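Local atomic coordinates of UPF0678 fatty acid-binding protein-like protein ERS007657_00996 (Mycobacterium tuberculosis, PDB entry 6R3W), a protein that binds heme b in a cleft of a beta-barrel and probably isomerises peroxynitrite to nitrate, with a likely role in detoxifying reactive nitrogen and oxygen species. Residues Ser13-Ser18 against Asp102-Glu107; Gly17-Arg22 against Tyr132-Asp137; Glu37-Ala42 against Ala158-Gln163. All blocks are in the same frame, centred on the assembly; numbering follows the deposited sequence.

Contact 1: Ser13-Ser18 against Asp102-Glu107; sequences SPLLGS and DVIELE
The ring of Pro-14 and the side chain of Leu-15 both meet a single methyl group, CD1 of Ile-104. Pro-14 offers CB, CG and CD, one run along its ring, and the methyl lies almost equally far from all three; the nearest, CG, is 3.8 Å from Ile-104 CD1. The two side chains stand at about a right angle, with the isoleucine end-on to the proline ring. Leu-15 comes in at a slant and uses one branch: its CD1 is 3.8 Å from Ile-104 CD1, while CD2 is turned from Ile-104 and makes no close approach. The methyl sits in the angle between Pro-14 and Leu-15, consecutive residues of the 3-10 segment 13-15. The outer torsion of Ile-104 explains this reach: with chi2 162° the chain from CB through CG1 to CD1 is stretched out, which carries the methyl away from its own strand, the CA atoms of Pro-14 and Ile-104 being 8.6 Å apart. The backbone bond from Leu-16 N to Ser-13 O, 3.1 Å, closes the 3-10 turn that presents the two side chains. Leu-12 adds to the cover of Ile-104, and Leu-15 also packs on Ile-134, Phe-41 and Leu-49. Such apolar packing, in which a short 3-10 turn running into the first strand meets inward-facing residues from across the barrel, is consistent with the closing of one barrel end by an N-terminal 3-10 turn, as in other calycins.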
ATOM      1  N   SER A  13      -5.606  -2.204 -14.640  1.00 10.01           N
ATOM      2  CA  SER A  13      -6.045  -0.895 -15.180  1.00 12.86           C
ATOM      3  C   SER A  13      -7.072  -0.229 -14.254  1.00 11.42           C
ATOM      4  O   SER A  13      -7.049   1.002 -14.127  1.00 11.95           O
ATOM      5  CB  SER A  13      -6.520  -1.003 -16.628  1.00 14.74           C
ATOM      6  OG  SER A  13      -7.742  -1.724 -16.753  1.00 16.25           O
ATOM      7  N   PRO A  14      -7.955  -0.968 -13.531  1.00 11.24           N
ATOM      8  CA  PRO A  14      -8.907  -0.287 -12.651  1.00 11.78           C
ATOM      9  C   PRO A  14      -8.248   0.506 -11.500  1.00 10.33           C
ATOM     10  O   PRO A  14      -8.917   1.316 -10.891  1.00 11.23           O
ATOM     11  CB  PRO A  14      -9.773  -1.438 -12.098  1.00 12.28           C
ATOM     12  CG  PRO A  14      -9.767  -2.449 -13.227  1.00 12.71           C
ATOM     13  CD  PRO A  14      -8.328  -2.398 -13.718  1.00 12.39           C
ATOM     14  N   LEU A  15      -6.992   0.230 -11.185  1.00 10.01           N
ATOM     15  CA  LEU A  15      -6.318   0.973 -10.099  1.00  9.50           C
ATOM     16  C   LEU A  15      -6.013   2.407 -10.548  1.00  9.87           C
ATOM     17  O   LEU A  15      -5.872   3.287  -9.689  1.00  9.84           O
ATOM     18  CB  LEU A  15      -5.031   0.249  -9.690  1.00 10.20           C
ATOM     19  CG  LEU A  15      -5.163  -0.892  -8.679  1.00  9.91           C
ATOM     20  CD1 LEU A  15      -6.013  -2.030  -9.219  1.00 12.37           C
ATOM     21  CD2 LEU A  15      -3.778  -1.391  -8.278  1.00 11.86           C
ATOM     22  N   LEU A  16      -5.825   2.631 -11.836  1.00  9.88           N
ATOM     23  CA  LEU A  16      -5.385   3.948 -12.332  1.00 10.94           C
ATOM     24  C   LEU A  16      -6.368   5.029 -11.875  1.00 10.94           C
ATOM     25  O   LEU A  16      -7.591   4.856 -12.057  1.00 12.87           O
ATOM     26  CB  LEU A  16      -5.289   3.915 -13.848  1.00 11.63           C
ATOM     27  CG  LEU A  16      -4.145   3.080 -14.410  1.00 13.76           C
ATOM     28  CD1 LEU A  16      -4.322   2.883 -15.908  1.00 15.15           C
ATOM     29  CD2 LEU A  16      -2.796   3.719 -14.109  1.00 13.95           C
ATOM     30  N   GLY A  17      -5.833   6.146 -11.421  1.00 10.74           N
ATOM     31  CA  GLY A  17      -6.595   7.319 -11.013  1.00 12.40           C
ATOM     32  C   GLY A  17      -6.360   7.695  -9.562  1.00 10.79           C
ATOM     33  O   GLY A  17      -5.320   7.297  -8.971  1.00 11.33           O
ATOM     34  N   SER A  18      -7.252   8.523  -9.048  1.00 11.05           N
ATOM     35  CA  SER A  18      -7.138   9.166  -7.735  1.00 11.79           C
ATOM     36  C   SER A  18      -8.165   8.552  -6.803  1.00 10.62           C
ATOM     37  O   SER A  18      -9.294   8.286  -7.238  1.00 11.91           O
ATOM     38  CB  SER A  18      -7.328  10.646  -7.849  1.00 13.97           C
ATOM     39  OG  SER A  18      -6.227  11.240  -8.526  1.00 17.32           O
ATOM     40  N   ASP A 102     -15.404  -7.514 -11.382  1.00 13.06           N
ATOM     41  CA  ASP A 102     -15.046  -6.120 -11.008  1.00 13.32           C
ATOM     42  C   ASP A 102     -14.251  -6.117  -9.700  1.00 13.17           C
ATOM     43  O   ASP A 102     -14.019  -5.037  -9.184  1.00 13.09           O
ATOM     44  CB  ASP A 102     -16.282  -5.219 -10.904  1.00 17.90           C
ATOM     45  CG  ASP A 102     -16.875  -4.825 -12.236  1.00 23.82           C
ATOM     46  OD1 ASP A 102     -16.090  -4.454 -13.147  1.00 30.04           O
ATOM     47  OD2 ASP A 102     -18.116  -4.839 -12.333  1.00 34.37           O
ATOM     48  N   VAL A 103     -13.855  -7.284  -9.202  1.00 11.28           N
ATOM     49  CA  VAL A 103     -13.039  -7.375  -7.961  1.00 10.97           C
ATOM     50  C   VAL A 103     -11.615  -7.799  -8.313  1.00 10.25           C
ATOM     51  O   VAL A 103     -11.430  -8.875  -8.887  1.00 13.81           O
ATOM     52  CB  VAL A 103     -13.666  -8.327  -6.944  1.00 11.10           C
ATOM     53  CG1 VAL A 103     -12.765  -8.509  -5.735  1.00 12.17           C
ATOM     54  CG2 VAL A 103     -15.046  -7.846  -6.530  1.00 13.25           C
ATOM     55  N   ILE A 104     -10.644  -7.016  -7.865  1.00  9.59           N
ATOM     56  CA  ILE A 104      -9.211  -7.385  -7.878  1.00  9.83           C
ATOM     57  C   ILE A 104      -8.796  -7.593  -6.434  1.00  9.99           C
ATOM     58  O   ILE A 104      -9.011  -6.686  -5.631  1.00 10.62           O
ATOM     59  CB  ILE A 104      -8.346  -6.297  -8.542  1.00 10.58           C
ATOM     60  CG1 ILE A 104      -8.757  -6.045  -9.985  1.00 11.62           C
ATOM     61  CG2 ILE A 104      -6.869  -6.645  -8.440  1.00 13.59           C
ATOM     62  CD1 ILE A 104      -8.262  -4.732 -10.532  1.00 13.40           C
ATOM     63  N   GLU A 105      -8.141  -8.706  -6.153  1.00  9.47           N
ATOM     64  CA  GLU A 105      -7.553  -8.976  -4.834  1.00  9.23           C
ATOM     65  C   GLU A 105      -6.052  -9.086  -5.008  1.00  9.94           C
ATOM     66  O   GLU A 105      -5.605  -9.947  -5.784  1.00 11.35           O
ATOM     67  CB  GLU A 105      -8.162 -10.225  -4.219  1.00 11.10           C
ATOM     68  CG  GLU A 105      -9.626 -10.043  -3.877  1.00 15.30           C
ATOM     69  CD  GLU A 105     -10.344 -11.313  -3.504  1.00 21.30           C
ATOM     70  OE1 GLU A 105     -10.548 -12.160  -4.396  1.00 26.78           O
ATOM     71  OE2 GLU A 105     -10.778 -11.407  -2.360  1.00 30.94           O
ATOM     72  N   LEU A 106      -5.300  -8.258  -4.277  1.00  7.89           N
ATOM     73  CA  LEU A 106      -3.831  -8.325  -4.255  1.00  7.73           C
ATOM     74  C   LEU A 106      -3.380  -8.735  -2.859  1.00  7.33           C
ATOM     75  O   LEU A 106      -3.887  -8.181  -1.861  1.00  8.82           O
ATOM     76  CB  LEU A 106      -3.216  -6.980  -4.623  1.00 10.14           C
ATOM     77  CG  LEU A 106      -3.591  -6.402  -5.968  1.00 10.11           C
ATOM     78  CD1 LEU A 106      -4.600  -5.288  -5.804  1.00 14.15           C
ATOM     79  CD2 LEU A 106      -2.355  -5.897  -6.679  1.00 13.54           C
ATOM     80  N   GLU A 107      -2.455  -9.677  -2.795  1.00  7.52           N
ATOM     81  CA  GLU A 107      -1.861 -10.127  -1.532  1.00  8.09           C
ATOM     82  C   GLU A 107      -0.349 -10.006  -1.653  1.00  7.66           C
ATOM     83  O   GLU A 107       0.216 -10.625  -2.555  1.00  9.43           O
ATOM     84  CB  GLU A 107      -2.278 -11.574  -1.237  1.00  9.93           C
ATOM     85  CG  GLU A 107      -3.763 -11.741  -0.957  1.00 13.08           C
ATOM     86  CD  GLU A 107      -4.260 -11.024   0.290  1.00 14.51           C
ATOM     87  OE1 GLU A 107      -3.453 -10.810   1.189  1.00 16.75           O
ATOM     88  OE2 GLU A 107      -5.492 -10.821   0.409  1.00 21.09           O
TER

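Contact 2: Gly17-Arg22 against Tyr132-Asp137; sequences GSWAGR and YRIDGD
Trp-19, the tryptophan of the predicted GXWXGXG motif of nitrobindins, sends the far rim of its six-membered ring against Ile-134 and the turn that follows it. With chi1 -60°, CG lies anti to the carbonyl carbon, and chi2 87° sets the indole roughly perpendicular to the CA-CB-CG plane; together they swing CZ3 and CH2 to the other segment although the CB bond does not aim there. CZ3 makes the closest approach, 3.4 Å to Asp-137 O, which lies oblique to the ring. Gly-136 O sits at the ring edge, near its plane, 4.1 Å from Trp-19 CH2. The same CH2 meets a methyl, Ile-134 CG2, at 4.2 Å, the two side chains crossing at about a right angle. In Ile-134 the methyl CG2 does the touching because it stands anti to the backbone N (chi1 -67°). Gly-136 has a positive phi in the turn between strands 125-135 and 138-147, and both carbonyls that approach the indole belong to this turn. The polar edge of Trp-19 is used elsewhere: NE1 donates to Leu-15 O, which ties the ring to the preceding 3-10 turn. Arg-162 takes Asp-137 OD1 in a salt bridge and Gly-136 O in a hydrogen bond. The contact thus sets aromatic C-H groups, slightly positive at their rim, near carbonyl oxygens, an arrangement consistent with a weak electrostatic attraction added to apolar packing.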
ATOM      1  N   GLY A  17      -5.833   6.146 -11.421  1.00 10.74           N
ATOM      2  CA  GLY A  17      -6.595   7.319 -11.013  1.00 12.40           C
ATOM      3  C   GLY A  17      -6.360   7.695  -9.562  1.00 10.79           C
ATOM      4  O   GLY A  17      -5.320   7.297  -8.971  1.00 11.33           O
ATOM      5  N   SER A  18      -7.252   8.523  -9.048  1.00 11.05           N
ATOM      6  CA  SER A  18      -7.138   9.166  -7.735  1.00 11.79           C
ATOM      7  C   SER A  18      -8.165   8.552  -6.803  1.00 10.62           C
ATOM      8  O   SER A  18      -9.294   8.286  -7.238  1.00 11.91           O
ATOM      9  CB  SER A  18      -7.328  10.646  -7.849  1.00 13.97           C
ATOM     10  OG  SER A  18      -6.227  11.240  -8.526  1.00 17.32           O
ATOM     11  N   TRP A  19      -7.752   8.310  -5.575  1.00 11.23           N
ATOM     12  CA  TRP A  19      -8.546   7.629  -4.545  1.00 11.70           C
ATOM     13  C   TRP A  19      -8.486   8.455  -3.264  1.00 10.07           C
ATOM     14  O   TRP A  19      -7.400   8.935  -2.936  1.00 12.03           O
ATOM     15  CB  TRP A  19      -8.005   6.214  -4.316  1.00 10.98           C
ATOM     16  CG  TRP A  19      -8.032   5.349  -5.541  1.00  9.83           C
ATOM     17  CD1 TRP A  19      -7.076   5.259  -6.512  1.00 10.30           C
ATOM     18  CD2 TRP A  19      -9.038   4.389  -5.883  1.00  9.66           C
ATOM     19  NE1 TRP A  19      -7.438   4.336  -7.453  1.00 10.63           N
ATOM     20  CE2 TRP A  19      -8.649   3.790  -7.102  1.00  9.65           C
ATOM     21  CE3 TRP A  19     -10.252   4.021  -5.310  1.00  9.85           C
ATOM     22  CZ2 TRP A  19      -9.408   2.788  -7.710  1.00 10.77           C
ATOM     23  CZ3 TRP A  19     -10.999   3.033  -5.908  1.00 10.99           C
ATOM     24  CH2 TRP A  19     -10.611   2.463  -7.118  1.00 11.56           C
ATOM     25  N   ALA A  20      -9.605   8.587  -2.561  1.00 10.65           N
ATOM     26  CA  ALA A  20      -9.612   9.332  -1.290  1.00 10.55           C
ATOM     27  C   ALA A  20     -10.525   8.622  -0.308  1.00  9.77           C
ATOM     28  O   ALA A  20     -11.580   8.137  -0.712  1.00 10.24           O
ATOM     29  CB  ALA A  20     -10.050  10.767  -1.501  1.00 12.80           C
ATOM     30  N   GLY A  21     -10.149   8.621   0.955  1.00  9.89           N
ATOM     31  CA  GLY A  21     -11.001   8.072   1.999  1.00  9.98           C
ATOM     32  C   GLY A  21     -10.366   8.188   3.351  1.00  9.39           C
ATOM     33  O   GLY A  21      -9.727   9.220   3.646  1.00  9.92           O
ATOM     34  N   ARG A  22     -10.602   7.191   4.183  1.00  8.92           N
ATOM     35  CA  ARG A  22     -10.365   7.290   5.624  1.00  9.05           C
ATOM     36  C   ARG A  22     -10.043   5.911   6.154  1.00  8.55           C
ATOM     37  O   ARG A  22     -10.604   4.906   5.653  1.00  8.94           O
ATOM     38  CB  ARG A  22     -11.581   7.939   6.277  1.00 10.21           C
ATOM     39  CG  ARG A  22     -11.547   8.013   7.798  1.00  9.71           C
ATOM     40  CD  ARG A  22     -12.682   8.885   8.342  1.00 10.58           C
ATOM     41  NE  ARG A  22     -12.816   8.739   9.784  1.00 11.28           N
ATOM     42  CZ  ARG A  22     -13.722   9.396  10.513  1.00 12.84           C
ATOM     43  NH1 ARG A  22     -14.467  10.309   9.935  1.00 13.55           N
ATOM     44  NH2 ARG A  22     -13.863   9.144  11.802  1.00 13.63           N
ATOM     45  N   TYR A 132      -5.030  -5.926  -0.412  1.00  8.00           N
ATOM     46  CA  TYR A 132      -5.774  -4.853  -1.105  0.50  9.74           C
ATOM     47  C   TYR A 132      -6.951  -5.499  -1.866  1.00 10.96           C
ATOM     48  O   TYR A 132      -6.780  -6.589  -2.499  1.00 10.93           O
ATOM     49  CB  TYR A 132      -4.826  -4.011  -1.982  0.50 10.07           C
ATOM     50  CG  TYR A 132      -4.057  -2.912  -1.260  0.50  9.24           C
ATOM     51  CD1 TYR A 132      -4.228  -1.569  -1.585  0.50  9.04           C
ATOM     52  CD2 TYR A 132      -3.122  -3.212  -0.284  0.50  9.37           C
ATOM     53  CE1 TYR A 132      -3.560  -0.562  -0.899  0.50  8.89           C
ATOM     54  CE2 TYR A 132      -2.489  -2.215   0.451  0.50  8.71           C
ATOM     55  CZ  TYR A 132      -2.685  -0.886   0.126  0.50  8.19           C
ATOM     56  OH  TYR A 132      -2.006   0.077   0.817  0.50  8.52           O
ATOM     57  N   ARG A 133      -8.069  -4.809  -1.862  1.00 10.48           N
ATOM     58  CA  ARG A 133      -9.252  -5.190  -2.645  1.00 10.47           C
ATOM     59  C   ARG A 133      -9.738  -3.967  -3.410  1.00 11.04           C
ATOM     60  O   ARG A 133      -9.980  -2.939  -2.783  1.00 12.10           O
ATOM     61  CB  ARG A 133     -10.334  -5.738  -1.711  1.00 10.89           C
ATOM     62  CG  ARG A 133     -11.619  -6.146  -2.417  1.00 14.71           C
ATOM     63  CD  ARG A 133     -12.691  -6.417  -1.380  1.00 17.28           C
ATOM     64  NE  ARG A 133     -13.974  -6.719  -1.974  1.00 22.85           N
ATOM     65  CZ  ARG A 133     -14.379  -7.934  -2.276  1.00 20.69           C
ATOM     66  NH1 ARG A 133     -13.550  -8.958  -2.143  1.00 25.23           N
ATOM     67  NH2 ARG A 133     -15.532  -8.099  -2.891  1.00 26.56           N
ATOM     68  N   ILE A 134      -9.810  -4.062  -4.726  1.00 10.08           N
ATOM     69  CA  ILE A 134     -10.477  -3.041  -5.563  1.00 11.94           C
ATOM     70  C   ILE A 134     -11.781  -3.669  -6.081  1.00 12.04           C
ATOM     71  O   ILE A 134     -11.725  -4.692  -6.766  1.00 14.77           O
ATOM     72  CB  ILE A 134      -9.576  -2.519  -6.709  1.00 12.26           C
ATOM     73  CG1 ILE A 134      -8.360  -1.722  -6.210  1.00 14.74           C
ATOM     74  CG2 ILE A 134     -10.412  -1.685  -7.671  1.00 14.74           C
ATOM     75  CD1 ILE A 134      -7.310  -2.533  -5.491  1.00 14.97           C
ATOM     76  N   ASP A 135     -12.907  -3.138  -5.642  1.00 11.86           N
ATOM     77  CA  ASP A 135     -14.258  -3.619  -6.004  1.00 12.02           C
ATOM     78  C   ASP A 135     -15.002  -2.453  -6.645  1.00 12.63           C
ATOM     79  O   ASP A 135     -15.406  -1.540  -5.927  1.00 12.37           O
ATOM     80  CB  ASP A 135     -14.966  -4.174  -4.771  1.00 14.39           C
ATOM     81  CG  ASP A 135     -16.340  -4.729  -5.042  1.00 17.56           C
ATOM     82  OD1 ASP A 135     -16.807  -4.589  -6.174  1.00 20.15           O
ATOM     83  OD2 ASP A 135     -16.926  -5.300  -4.105  1.00 22.85           O
ATOM     84  N   GLY A 136     -14.987  -2.386  -7.964  1.00 12.58           N
ATOM     85  CA  GLY A 136     -15.557  -1.227  -8.667  1.00 14.30           C
ATOM     86  C   GLY A 136     -14.843   0.058  -8.285  1.00 14.03           C
ATOM     87  O   GLY A 136     -13.675   0.215  -8.663  1.00 14.98           O
ATOM     88  N   ASP A 137     -15.538   0.978  -7.613  1.00 13.08           N
ATOM     89  CA  ASP A 137     -14.995   2.303  -7.245  1.00 12.45           C
ATOM     90  C   ASP A 137     -14.591   2.342  -5.764  1.00 11.85           C
ATOM     91  O   ASP A 137     -14.339   3.443  -5.266  1.00 12.45           O
ATOM     92  CB  ASP A 137     -16.006   3.403  -7.527  1.00 14.08           C
ATOM     93  CG  ASP A 137     -16.218   3.681  -9.002  1.00 16.94           C
ATOM     94  OD1 ASP A 137     -15.436   3.161  -9.835  1.00 15.86           O
ATOM     95  OD2 ASP A 137     -17.187   4.392  -9.314  1.00 26.17           O
TER

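Contact 3: Glu37-Ala42 against Ala158-Gln163; sequences EEVVFA and AVLHRQ
Glu-37 lies across the two methyls of Leu-160 along nearly its whole length. Its CB is 3.8 Å from Leu-160 CD2. CG, anti to the backbone N (chi1 177°), continues the chain outward and meets CD2 at 3.9 Å, with Leu-160 CD1 slightly farther off. The carboxylate carbon CD stands equally far from both methyls, 4.0 Å from Leu-160 CD1 and from CD2; both methyls face the extended chain, and the two side chains cross at about a right angle. At the tip the oxygens part: OE2 stays over Leu-160 CD1, while OE1 turns to Ala-158 CB, 3.6 Å away, and keeps CD2 beside it. This buried carboxylate is not left with apolar neighbours alone, because Tyr-141 OH hydrogen-bonds OE1. Val-39, next on the same face of its strand, adds CG2, 3.9 Å from Leu-160 CD1. Leu-160 also packs on Leu-139. The short pieces 37-42 and 158-162 of strands 33-42 and 153-162 run at 54° to each other with axes 8.2 Å apart; strand 17-25 lies between them in the sheet, bonded to both, and the side chains meet on the inner face of the wall, over that strand. The side chain of Glu-37 is about 5 Å from the bound heme, so this packing lies near the heme, on the inner wall of the ten-stranded antiparallel nitrobindin barrel.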
ATOM      1  N   GLU A  37      -6.830   9.727   3.811  1.00  9.82           N
ATOM      2  CA  GLU A  37      -5.837   9.185   2.876  1.00 10.23           C
ATOM      3  C   GLU A  37      -6.194   9.608   1.464  1.00  9.71           C
ATOM      4  O   GLU A  37      -7.367   9.460   1.075  1.00 11.59           O
ATOM      5  CB  GLU A  37      -5.774   7.673   3.000  1.00 10.30           C
ATOM      6  CG  GLU A  37      -4.829   7.012   2.018  1.00  9.64           C
ATOM      7  CD  GLU A  37      -4.527   5.567   2.338  1.00  9.93           C
ATOM      8  OE1 GLU A  37      -5.099   5.044   3.314  1.00 10.44           O
ATOM      9  OE2 GLU A  37      -3.732   4.959   1.591  1.00 11.15           O
ATOM     10  N   GLU A  38      -5.175  10.014   0.705  1.00 10.13           N
ATOM     11  CA  GLU A  38      -5.254  10.279  -0.737  1.00 11.47           C
ATOM     12  C   GLU A  38      -4.187   9.430  -1.424  1.00  9.47           C
ATOM     13  O   GLU A  38      -3.007   9.506  -1.016  1.00 10.15           O
ATOM     14  CB  GLU A  38      -5.023  11.763  -1.033  1.00 15.11           C
ATOM     15  CG  GLU A  38      -6.015  12.692  -0.369  1.00 19.75           C
ATOM     16  CD  GLU A  38      -7.122  13.172  -1.289  1.00 29.05           C
ATOM     17  OE1 GLU A  38      -7.049  12.878  -2.501  1.00 41.95           O
ATOM     18  OE2 GLU A  38      -8.084  13.793  -0.782  1.00 40.79           O
ATOM     19  N   VAL A  39      -4.584   8.711  -2.471  1.00 10.05           N
ATOM     20  CA  VAL A  39      -3.689   7.843  -3.262  1.00 10.00           C
ATOM     21  C   VAL A  39      -3.829   8.190  -4.741  1.00 10.16           C
ATOM     22  O   VAL A  39      -4.949   8.476  -5.197  1.00 12.15           O
ATOM     23  CB  VAL A  39      -4.025   6.378  -2.993  1.00 11.16           C
ATOM     24  CG1 VAL A  39      -3.579   5.480  -4.124  1.00 13.13           C
ATOM     25  CG2 VAL A  39      -3.469   5.936  -1.649  1.00 11.42           C
ATOM     26  N   VAL A  40      -2.724   8.157  -5.453  1.00 10.39           N
ATOM     27  CA  VAL A  40      -2.756   8.245  -6.932  1.00 10.02           C
ATOM     28  C   VAL A  40      -1.981   7.074  -7.506  1.00  9.87           C
ATOM     29  O   VAL A  40      -0.820   6.875  -7.123  1.00 10.31           O
ATOM     30  CB  VAL A  40      -2.201   9.582  -7.450  1.00 12.31           C
ATOM     31  CG1 VAL A  40      -2.238   9.620  -8.963  1.00 12.92           C
ATOM     32  CG2 VAL A  40      -2.934  10.774  -6.871  1.00 15.57           C
ATOM     33  N   PHE A  41      -2.592   6.372  -8.452  1.00 10.07           N
ATOM     34  CA  PHE A  41      -1.916   5.393  -9.322  1.00  9.00           C
ATOM     35  C   PHE A  41      -1.869   5.947 -10.736  1.00  9.82           C
ATOM     36  O   PHE A  41      -2.916   6.421 -11.230  1.00 11.27           O
ATOM     37  CB  PHE A  41      -2.655   4.063  -9.346  1.00 10.50           C
ATOM     38  CG  PHE A  41      -2.526   3.233  -8.102  1.00  9.90           C
ATOM     39  CD1 PHE A  41      -1.399   2.461  -7.880  1.00 10.24           C
ATOM     40  CD2 PHE A  41      -3.584   3.128  -7.206  1.00 11.47           C
ATOM     41  CE1 PHE A  41      -1.310   1.641  -6.760  1.00 12.07           C
ATOM     42  CE2 PHE A  41      -3.486   2.316  -6.086  1.00 12.57           C
ATOM     43  CZ  PHE A  41      -2.366   1.548  -5.885  1.00 11.40           C
ATOM     44  N   ALA A  42      -0.701   5.903 -11.357  1.00  9.65           N
ATOM     45  CA  ALA A  42      -0.521   6.361 -12.741  1.00 10.65           C
ATOM     46  C   ALA A  42       0.515   5.458 -13.427  1.00 10.40           C
ATOM     47  O   ALA A  42       0.933   4.466 -12.835  1.00  9.88           O
ATOM     48  CB  ALA A  42      -0.120   7.808 -12.747  1.00 12.99           C
ATOM     49  N   ALA A 158      -7.999   0.775   5.747  1.00  8.41           N
ATOM     50  CA  ALA A 158      -8.718   1.964   5.228  1.00  8.33           C
ATOM     51  C   ALA A 158      -9.632   1.579   4.090  1.00  8.25           C
ATOM     52  O   ALA A 158      -9.466   0.497   3.494  1.00  8.72           O
ATOM     53  CB  ALA A 158      -7.741   3.021   4.776  1.00  8.83           C
ATOM     54  N   VAL A 159     -10.557   2.467   3.803  1.00  8.67           N
ATOM     55  CA  VAL A 159     -11.451   2.372   2.637  1.00  9.04           C
ATOM     56  C   VAL A 159     -11.378   3.683   1.874  1.00  8.81           C
ATOM     57  O   VAL A 159     -11.634   4.752   2.463  1.00  8.97           O
ATOM     58  CB  VAL A 159     -12.898   2.043   3.047  1.00  9.72           C
ATOM     59  CG1 VAL A 159     -13.778   1.847   1.808  1.00 10.44           C
ATOM     60  CG2 VAL A 159     -12.968   0.839   3.961  1.00  9.27           C
ATOM     61  N   LEU A 160     -11.043   3.596   0.601  1.00  9.04           N
ATOM     62  CA  LEU A 160     -10.922   4.761  -0.304  1.00  9.38           C
ATOM     63  C   LEU A 160     -11.945   4.612  -1.423  1.00  8.48           C
ATOM     64  O   LEU A 160     -12.321   3.474  -1.767  1.00 10.89           O
ATOM     65  CB  LEU A 160      -9.509   4.852  -0.896  1.00 10.28           C
ATOM     66  CG  LEU A 160      -8.323   4.602   0.052  1.00  9.73           C
ATOM     67  CD1 LEU A 160      -7.017   4.784  -0.692  1.00  9.68           C
ATOM     68  CD2 LEU A 160      -8.367   5.526   1.260  1.00 11.07           C
ATOM     69  N   HIS A 161     -12.275   5.724  -2.056  1.00 10.46           N
ATOM     70  CA  HIS A 161     -13.229   5.726  -3.174  1.00  9.99           C
ATOM     71  C   HIS A 161     -12.626   6.468  -4.353  1.00  9.61           C
ATOM     72  O   HIS A 161     -11.924   7.476  -4.162  1.00 10.77           O
ATOM     73  CB  HIS A 161     -14.578   6.309  -2.744  1.00 14.72           C
ATOM     74  CG  HIS A 161     -15.278   5.484  -1.698  1.00 17.75           C
ATOM     75  ND1 HIS A 161     -15.025   5.656  -0.352  1.00 24.89           N
ATOM     76  CD2 HIS A 161     -15.949   4.317  -1.796  1.00 19.66           C
ATOM     77  CE1 HIS A 161     -15.660   4.730   0.333  1.00 23.44           C
ATOM     78  NE2 HIS A 161     -16.238   3.895  -0.533  1.00 22.40           N
ATOM     79  N   ARG A 162     -12.922   5.975  -5.545  1.00 10.76           N
ATOM     80  CA  ARG A 162     -12.421   6.574  -6.799  1.00 11.58           C
ATOM     81  C   ARG A 162     -12.942   8.013  -6.910  1.00 12.65           C
ATOM     82  O   ARG A 162     -14.154   8.212  -6.795  1.00 14.61           O
ATOM     83  CB  ARG A 162     -12.867   5.729  -7.987  1.00 12.60           C
ATOM     84  CG  ARG A 162     -12.225   6.137  -9.300  1.00 14.78           C
ATOM     85  CD  ARG A 162     -12.827   5.397 -10.478  1.00 14.39           C
ATOM     86  NE  ARG A 162     -12.762   3.933 -10.351  1.00 12.38           N
ATOM     87  CZ  ARG A 162     -11.673   3.192 -10.559  1.00 11.67           C
ATOM     88  NH1 ARG A 162     -10.568   3.758 -11.000  1.00 13.06           N
ATOM     89  NH2 ARG A 162     -11.723   1.879 -10.388  1.00 13.00           N
ATOM     90  N   GLN A 163     -12.058   8.949  -7.220  1.00 13.12           N
ATOM     91  CA  GLN A 163     -12.414  10.361  -7.426  1.00 14.55           C
ATOM     92  C   GLN A 163     -12.703  10.602  -8.918  1.00 19.67           C
ATOM     93  O   GLN A 163     -11.942  10.144  -9.757  1.00 19.66           O
ATOM     94  CB  GLN A 163     -11.307  11.269  -6.883  1.00 17.08           C
ATOM     95  CG  GLN A 163     -11.016  11.046  -5.399  1.00 17.52           C
ATOM     96  CD  GLN A 163     -12.239  11.229  -4.531  1.00 20.78           C
ATOM     97  OE1 GLN A 163     -12.826  10.268  -4.025  1.00 20.45           O
ATOM     98  NE2 GLN A 163     -12.642  12.474  -4.358  1.00 22.46           N
TER

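None of the three contacts pairs adjacent strands; contacts 1 and 3 are between side chains, while contact 2 sets a side chain largely against backbone carbonyls. Contacts 1 and 3 are buried, whereas contact 2 is partly buried, with Asp-137 exposed. Contacts 1 and 2 share Gly-17 and Ser-18 and end on neighbouring strands, 103-118 and 125-135; contact 3 joins the two strands that flank 17-25. Their chemistry changes with position: purely aliphatic at the end of the barrel that carries the N-terminal 3-10 turn in contact 1, aromatic against turn carbonyls in contact 2, and aliphatic round a buried carboxylate toward the heme in contact 3. Arg-162 reaches both Pro-14 and the 132-137 segment.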